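Local structure of VP4 protein (3P06) at residues Val8-Pro13 against Gln117-Met122; Phe27-Gly32 against Cys108-Leu113. The protein is a birnavirus serine protease that probably cleaves the viral polyprotein into its final products, captured here as an intramolecular acyl-enzyme at its own cleavage junction. One frame throughout, in Å; residues are numbered along the deposited sequence.

Interaction 1: Val8-Pro13 against Gln117-Met122. With URE (urea), chain G.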
ATOM      1  N   VAL A   8      -9.138   1.912  -7.966  1.00 21.17           N
ATOM      2  CA  VAL A   8      -7.915   2.536  -8.408  1.00 21.59           C
ATOM      3  C   VAL A   8      -7.162   2.932  -7.128  1.00 20.14           C
ATOM      4  O   VAL A   8      -7.784   3.357  -6.160  1.00 19.22           O
ATOM      5  CB  VAL A   8      -8.261   3.728  -9.346  1.00 23.45           C
ATOM      6  CG1 VAL A   8      -7.086   4.687  -9.526  1.00 24.72           C
ATOM      7  CG2 VAL A   8      -8.722   3.164 -10.733  1.00 27.51           C
ATOM      8  N   GLY A   9      -5.854   2.743  -7.121  1.00 19.51           N
ATOM      9  CA  GLY A   9      -5.049   3.134  -5.986  1.00 19.44           C
ATOM     10  C   GLY A   9      -3.598   2.808  -6.237  1.00 19.50           C
ATOM     11  O   GLY A   9      -3.170   2.725  -7.397  1.00 20.32           O
ATOM     12  N   VAL A  10      -2.824   2.615  -5.162  1.00 17.62           N
ATOM     13  CA  VAL A  10      -1.404   2.365  -5.335  1.00 15.86           C
ATOM     14  C   VAL A  10      -0.987   1.161  -4.463  1.00 15.41           C
ATOM     15  O   VAL A  10      -1.316   1.109  -3.248  1.00 13.25           O
ATOM     16  CB  VAL A  10      -0.550   3.658  -5.001  1.00 18.39           C
ATOM     17  CG1 VAL A  10       0.959   3.332  -4.991  1.00 15.78           C
ATOM     18  CG2 VAL A  10      -0.858   4.787  -6.029  1.00 18.35           C
ATOM     19  N   LEU A  11      -0.311   0.204  -5.106  1.00 14.23           N
ATOM     20  CA  LEU A  11       0.064  -1.025  -4.466  1.00 15.81           C
ATOM     21  C   LEU A  11       1.237  -0.797  -3.474  1.00 15.82           C
ATOM     22  O   LEU A  11       2.108   0.005  -3.716  1.00 15.49           O
ATOM     23  CB  LEU A  11       0.552  -2.014  -5.527  1.00 15.11           C
ATOM     24  CG  LEU A  11      -0.646  -2.674  -6.252  1.00 18.70           C
ATOM     25  CD1 LEU A  11      -0.095  -3.417  -7.426  1.00 18.54           C
ATOM     26  CD2 LEU A  11      -1.384  -3.593  -5.310  1.00 13.86           C
ATOM     27  N   LEU A  12       1.262  -1.552  -2.399  1.00 15.22           N
ATOM     28  CA  LEU A  12       2.388  -1.476  -1.464  1.00 14.82           C
ATOM     29  C   LEU A  12       2.706  -2.903  -0.986  1.00 15.05           C
ATOM     30  O   LEU A  12       1.808  -3.682  -0.685  1.00 15.78           O
ATOM     31  CB  LEU A  12       2.078  -0.531  -0.255  1.00 13.01           C
ATOM     32  CG  LEU A  12       0.891  -0.974   0.608  1.00 14.58           C
ATOM     33  CD1 LEU A  12       1.406  -1.336   2.004  1.00 12.74           C
ATOM     34  CD2 LEU A  12      -0.223   0.139   0.755  1.00 12.55           C
ATOM     35  N   PRO A  13       3.989  -3.227  -0.895  1.00 17.08           N
ATOM     36  CA  PRO A  13       4.394  -4.551  -0.410  1.00 17.94           C
ATOM     37  C   PRO A  13       4.320  -4.670   1.118  1.00 16.43           C
ATOM     38  O   PRO A  13       4.528  -3.689   1.823  1.00 16.31           O
ATOM     39  CB  PRO A  13       5.861  -4.677  -0.915  1.00 19.00           C
ATOM     40  CG  PRO A  13       6.378  -3.293  -0.857  1.00 20.63           C
ATOM     41  CD  PRO A  13       5.157  -2.398  -1.277  1.00 17.40           C
ATOM     42  N   GLN A 117      -6.229   5.050 -13.427  1.00 38.01           N
ATOM     43  CA  GLN A 117      -5.630   3.722 -13.511  1.00 32.60           C
ATOM     44  C   GLN A 117      -4.593   3.588 -12.400  1.00 27.46           C
ATOM     45  O   GLN A 117      -3.819   4.515 -12.118  1.00 27.19           O
ATOM     46  CB  GLN A 117      -4.942   3.504 -14.865  1.00 33.38           C
ATOM     47  CG  GLN A 117      -5.816   3.520 -16.072  1.00 41.55           C
ATOM     48  CD  GLN A 117      -5.291   2.547 -17.096  1.00 47.86           C
ATOM     49  OE1 GLN A 117      -4.084   2.293 -17.156  1.00 49.39           O
ATOM     50  NE2 GLN A 117      -6.195   1.951 -17.875  1.00 50.75           N
ATOM     51  N   THR A 118      -4.538   2.432 -11.792  1.00 22.11           N
ATOM     52  CA  THR A 118      -3.470   2.119 -10.803  1.00 18.94           C
ATOM     53  C   THR A 118      -2.167   2.006 -11.591  1.00 19.16           C
ATOM     54  O   THR A 118      -2.167   1.370 -12.664  1.00 18.82           O
ATOM     55  CB  THR A 118      -3.806   0.744 -10.203  1.00 17.82           C
ATOM     56  OG1 THR A 118      -5.046   0.853  -9.488  1.00 16.83           O
ATOM     57  CG2 THR A 118      -2.705   0.196  -9.317  1.00 13.53           C
ATOM     58  N   PRO A 119      -1.060   2.630 -11.108  1.00 18.87           N
ATOM     59  CA  PRO A 119       0.221   2.525 -11.801  1.00 18.78           C
ATOM     60  C   PRO A 119       0.814   1.102 -11.665  1.00 18.78           C
ATOM     61  O   PRO A 119       0.573   0.402 -10.664  1.00 18.44           O
ATOM     62  CB  PRO A 119       1.146   3.526 -11.026  1.00 19.96           C
ATOM     63  CG  PRO A 119       0.563   3.677  -9.737  1.00 20.30           C
ATOM     64  CD  PRO A 119      -0.974   3.522  -9.927  1.00 18.38           C
ATOM     65  N   PHE A 120       1.602   0.695 -12.643  1.00 18.55           N
ATOM     66  CA  PHE A 120       2.228  -0.604 -12.563  1.00 19.80           C
ATOM     67  C   PHE A 120       3.531  -0.401 -11.817  1.00 19.47           C
ATOM     68  O   PHE A 120       4.598  -0.378 -12.429  1.00 20.17           O
ATOM     69  CB  PHE A 120       2.454  -1.129 -13.962  1.00 19.90           C
ATOM     70  CG  PHE A 120       3.014  -2.509 -14.013  1.00 19.23           C
ATOM     71  CD1 PHE A 120       2.298  -3.579 -13.520  1.00 20.10           C
ATOM     72  CD2 PHE A 120       4.278  -2.746 -14.599  1.00 19.51           C
ATOM     73  CE1 PHE A 120       2.838  -4.883 -13.555  1.00 21.20           C
ATOM     74  CE2 PHE A 120       4.812  -4.077 -14.621  1.00 20.06           C
ATOM     75  CZ  PHE A 120       4.073  -5.113 -14.134  1.00 16.76           C
ATOM     76  N   LEU A 121       3.428  -0.231 -10.499  1.00 18.34           N
ATOM     77  CA  LEU A 121       4.563   0.097  -9.706  1.00 19.40           C
ATOM     78  C   LEU A 121       4.126  -0.018  -8.264  1.00 20.44           C
ATOM     79  O   LEU A 121       3.046   0.461  -7.901  1.00 24.05           O
ATOM     80  CB  LEU A 121       4.973   1.544  -9.981  1.00 20.60           C
ATOM     81  CG  LEU A 121       6.246   2.044  -9.279  1.00 21.84           C
ATOM     82  CD1 LEU A 121       7.463   1.466  -9.904  1.00 21.44           C
ATOM     83  CD2 LEU A 121       6.365   3.572  -9.261  1.00 21.82           C
HETATM   84  N   MSE A 122       4.934  -0.624  -7.423  1.00 17.99           N
HETATM   85  CA  MSE A 122       4.565  -0.725  -6.015  1.00 16.00           C
HETATM   86  C   MSE A 122       5.332   0.366  -5.299  1.00 16.43           C
HETATM   87  O   MSE A 122       6.422   0.789  -5.762  1.00 16.20           O
HETATM   88  CB  MSE A 122       4.977  -2.084  -5.451  1.00 14.66           C
HETATM   89  CG  MSE A 122       4.241  -3.241  -6.159  1.00 16.09           C
HETATM   90 SE   MSE A 122       4.702  -4.907  -5.164  1.00 24.15          SE
HETATM   91  CE  MSE A 122       3.234  -4.715  -3.901  1.00 12.02           C
TER
HETATM   92  C   URE G 105      -0.553   4.570 -15.540  1.00 53.58           C
HETATM   93  O   URE G 105       0.318   5.030 -14.794  1.00 53.22           O
HETATM   94  N1  URE G 105      -1.226   5.394 -16.338  1.00 53.89           N
HETATM   95  N2  URE G 105      -0.886   3.266 -15.583  1.00 52.84           N
HETATM   96  O   HOH W   1       0.492   0.676  -7.765  1.00 10.54           O

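Interaction 2: Phe27-Gly32 against Cys108-Leu113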
ATOM      1  N   PHE A  27      -0.773  -4.855  -0.152  1.00 12.59           N
ATOM      2  CA  PHE A  27      -2.024  -4.181   0.143  1.00 13.85           C
ATOM      3  C   PHE A  27      -2.098  -3.157  -0.960  1.00 13.68           C
ATOM      4  O   PHE A  27      -1.101  -2.928  -1.670  1.00 15.41           O
ATOM      5  CB  PHE A  27      -2.006  -3.446   1.527  1.00 12.67           C
ATOM      6  CG  PHE A  27      -2.378  -4.318   2.719  1.00 11.26           C
ATOM      7  CD1 PHE A  27      -1.717  -5.485   2.980  1.00 13.79           C
ATOM      8  CD2 PHE A  27      -3.457  -3.953   3.562  1.00 13.16           C
ATOM      9  CE1 PHE A  27      -2.061  -6.321   4.078  1.00 14.21           C
ATOM     10  CE2 PHE A  27      -3.832  -4.777   4.680  1.00 13.29           C
ATOM     11  CZ  PHE A  27      -3.120  -5.931   4.964  1.00 15.46           C
HETATM   12  N   MSE A  28      -3.253  -2.552  -1.111  1.00 13.16           N
HETATM   13  CA  MSE A  28      -3.376  -1.386  -1.970  1.00 12.69           C
HETATM   14  C   MSE A  28      -3.967  -0.278  -1.125  1.00 13.21           C
HETATM   15  O   MSE A  28      -4.875  -0.519  -0.307  1.00 13.33           O
HETATM   16  CB  MSE A  28      -4.345  -1.700  -3.136  1.00 11.78           C
HETATM   17  CG  MSE A  28      -4.444  -0.448  -4.001  1.00 16.20           C
HETATM   18 SE   MSE A  28      -5.580  -0.602  -5.619  1.00 25.60          SE
HETATM   19  CE  MSE A  28      -4.278  -1.629  -6.599  1.00 18.84           C
ATOM     20  N   ALA A  29      -3.426   0.924  -1.259  1.00 12.56           N
ATOM     21  CA  ALA A  29      -4.076   2.109  -0.672  1.00 14.48           C
ATOM     22  C   ALA A  29      -5.131   2.512  -1.758  1.00 16.00           C
ATOM     23  O   ALA A  29      -4.758   3.066  -2.802  1.00 16.28           O
ATOM     24  CB  ALA A  29      -3.054   3.275  -0.518  1.00 12.98           C
ATOM     25  N   VAL A  30      -6.407   2.230  -1.506  1.00 16.68           N
ATOM     26  CA  VAL A  30      -7.404   2.385  -2.557  1.00 18.01           C
ATOM     27  C   VAL A  30      -8.094   3.729  -2.338  1.00 19.39           C
ATOM     28  O   VAL A  30      -8.375   4.149  -1.193  1.00 20.17           O
ATOM     29  CB  VAL A  30      -8.492   1.295  -2.470  1.00 18.15           C
ATOM     30  CG1 VAL A  30      -9.578   1.458  -3.680  1.00 16.52           C
ATOM     31  CG2 VAL A  30      -7.874  -0.092  -2.412  1.00 18.24           C
ATOM     32  N   LYS A  31      -8.432   4.398  -3.422  1.00 20.78           N
ATOM     33  CA  LYS A  31      -9.157   5.652  -3.289  1.00 21.30           C
ATOM     34  C   LYS A  31     -10.606   5.384  -2.931  1.00 21.39           C
ATOM     35  O   LYS A  31     -11.252   4.561  -3.572  1.00 20.27           O
ATOM     36  CB  LYS A  31      -9.121   6.422  -4.589  1.00 22.62           C
ATOM     37  CG  LYS A  31      -7.706   6.878  -4.964  1.00 24.81           C
ATOM     38  CD  LYS A  31      -7.810   7.532  -6.376  1.00 29.51           C
ATOM     39  CE  LYS A  31      -8.499   8.877  -6.231  1.00 32.56           C
ATOM     40  NZ  LYS A  31      -7.424   9.944  -6.200  1.00 37.18           N
ATOM     41  N   GLY A  32     -11.114   6.119  -1.938  1.00 21.52           N
ATOM     42  CA  GLY A  32     -12.497   5.964  -1.498  1.00 21.59           C
ATOM     43  C   GLY A  32     -12.611   5.184  -0.175  1.00 22.20           C
ATOM     44  O   GLY A  32     -11.626   4.630   0.366  1.00 20.30           O
ATOM     45  N   CYS A 108      -0.424   8.375   0.146  1.00 19.51           N
ATOM     46  CA  CYS A 108      -0.252   9.763  -0.375  1.00 21.83           C
ATOM     47  C   CYS A 108      -0.280   9.800  -1.904  1.00 22.35           C
ATOM     48  O   CYS A 108      -0.839  10.735  -2.518  1.00 23.73           O
ATOM     49  CB  CYS A 108       1.072  10.376   0.096  1.00 22.81           C
ATOM     50  SG  CYS A 108       1.049  10.688   1.885  1.00 28.98           S
ATOM     51  N   ALA A 109       0.419   8.857  -2.527  1.00 21.82           N
ATOM     52  CA  ALA A 109       0.436   8.787  -3.983  1.00 21.88           C
ATOM     53  C   ALA A 109      -0.961   8.441  -4.537  1.00 22.38           C
ATOM     54  O   ALA A 109      -1.371   9.028  -5.531  1.00 24.37           O
ATOM     55  CB  ALA A 109       1.505   7.829  -4.503  1.00 20.55           C
ATOM     56  N   ALA A 110      -1.721   7.565  -3.875  1.00 22.11           N
ATOM     57  CA  ALA A 110      -3.072   7.189  -4.313  1.00 20.49           C
ATOM     58  C   ALA A 110      -3.999   8.411  -4.158  1.00 23.02           C
ATOM     59  O   ALA A 110      -4.894   8.645  -5.024  1.00 20.45           O
ATOM     60  CB  ALA A 110      -3.629   6.072  -3.518  1.00 19.37           C
ATOM     61  N   ASP A 111      -3.793   9.191  -3.091  1.00 24.01           N
ATOM     62  CA  ASP A 111      -4.679  10.390  -2.881  1.00 26.97           C
ATOM     63  C   ASP A 111      -4.611  11.460  -4.004  1.00 28.88           C
ATOM     64  O   ASP A 111      -5.633  12.109  -4.359  1.00 29.51           O
ATOM     65  CB  ASP A 111      -4.417  11.071  -1.556  1.00 26.47           C
ATOM     66  CG  ASP A 111      -5.540  12.071  -1.203  1.00 32.12           C
ATOM     67  OD1 ASP A 111      -6.719  11.623  -1.070  1.00 31.98           O
ATOM     68  OD2 ASP A 111      -5.255  13.290  -1.093  1.00 32.60           O
ATOM     69  N   THR A 112      -3.423  11.638  -4.583  1.00 29.20           N
ATOM     70  CA  THR A 112      -3.264  12.662  -5.640  1.00 30.77           C
ATOM     71  C   THR A 112      -3.098  12.017  -7.015  1.00 31.58           C
ATOM     72  O   THR A 112      -2.699  12.675  -7.957  1.00 33.21           O
ATOM     73  CB  THR A 112      -2.082  13.623  -5.331  1.00 31.82           C
ATOM     74  OG1 THR A 112      -0.904  12.841  -5.063  1.00 29.67           O
ATOM     75  CG2 THR A 112      -2.420  14.529  -4.080  1.00 28.44           C
ATOM     76  N   LEU A 113      -3.433  10.740  -7.125  1.00 35.76           N
ATOM     77  CA  LEU A 113      -3.495  10.045  -8.400  1.00 37.03           C
ATOM     78  C   LEU A 113      -4.679  10.549  -9.200  1.00 40.06           C
ATOM     79  O   LEU A 113      -5.837  10.485  -8.750  1.00 41.03           O
ATOM     80  CB  LEU A 113      -3.652   8.558  -8.167  1.00 35.50           C
ATOM     81  CG  LEU A 113      -3.484   7.555  -9.297  1.00 35.43           C
ATOM     82  CD1 LEU A 113      -2.146   7.744  -9.969  1.00 33.97           C
ATOM     83  CD2 LEU A 113      -3.595   6.170  -8.712  1.00 36.32           C
TER

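Interaction 1: Val8-Pro13 against Gln117-Met122
Gly-9 and Thr-118 are joined by a direct hydrogen bond: the amide of Gly-9 N points at Thr-118 OG1, 3.1 Å away and with an N-H...O angle of 158°. Thr-118 CG2 packs on the carbonyl oxygen of Gly-9, and next to it Val-10 CG2 meets Pro-119 CD at 4.1 Å, the two side chains crossing nearly at right angles. The segments run in almost the same direction, yet beyond Pro-119 the second one bows outward in an inverse gamma turn centred on Phe-120. A water bridges the two backbones here. It accepts from Leu-11 N (2.8 Å) and donates to Pro-119 O (2.9 Å) and Leu-121 O (2.6 Å), satisfying three main-chain groups that do not reach one another directly. In this S50 protease the contact lays the irregular link after helix 104-111 along strand 9-18 of the mixed sheet, a short way from the predicted nucleophile Ser-102 and the predicted catalytic Lys-141. Met-122, a selenomethionine here, makes the contact at the Leu-11 to Pro-13 end. Its CB lies beside Leu-11 O and Pro-13 CD, and its CG rests on Leu-11 CB at 3.9 Å. At SE the chain turns (chi3 88°), which carries CE back over the peptide joining Leu-12 to Pro-13, where CE is 3.4 Å from Pro-13 N. The same methyl touches Pro-13 CB, the two side chains sliding past each other in opposite directions, while Val-145 and Ala-146 of helix 138-149 also pack on Met-122. At the other end Val-8 sets both methyls against the backbone of Gln-117, whose OE1 lies 3.7 Å from N2 of a urea molecule hydrogen-bonded to Lys-176 N.

Interaction 2: Phe27-Gly32 against Cys108-Leu113
Lys-31 carries its ammonium group to the carbonyls at the end of helix 104-111. NZ donates to Ala-110 O at 3.1 Å and to Leu-113 O, also at 3.1 Å; it lies in the carbonyl plane of both, and on a lone pair of the latter. A weak third bond runs from NZ to Asp-111 O at 3.4 Å. Bends at chi3 (73°) and chi4 (98°) curl the lysine tip around Ala-110 O, which also lies 3.3 Å from Lys-31 CG. The Asp-111 carboxylate is not part of this grip: OD1 stays 5.4 Å from Lys-31 NZ and is bonded to Gly-74 N, with OD2 on Lys-73 N. Further in, Ala-29 and Ala-110 face each other, CB to CB at 4.1 Å, and Ala-110 CB sits 3.3 Å from Ala-29 O. Two such small side chains let the helix lie close to the strand, with Ile-76 of strand 75-81 and Val-10 of strand 9-18 completing the apolar surroundings of Ala-110. The positive charge beside the carbonyls at the C-terminal end of the helix probably interacts favourably with the helix dipole. This is helix-on-sheet packing, typical of an alpha/beta protein, finished by a lysine that binds the C-terminal end of the helix.

In the fold
From the N terminus, the chain enters strand 9-18, turns back as strand 21-31, and these neighbours pair in the mixed sheet, so the first segments of both interactions are joined directly: Leu-12 N lies 2.8 Å from Phe-27 O. After strand 75-81 and the predicted nucleophile Ser-102, helix 104-111 comes back to strand 21-31, and interaction 2 closes its loop there. The chain then runs on a few residues to 117-122, which returns to strand 9-18 and closes the wider loop of interaction 1, with interaction 2 lying wholly within it. Together they tie one helix and the link that follows it to two adjacent strands.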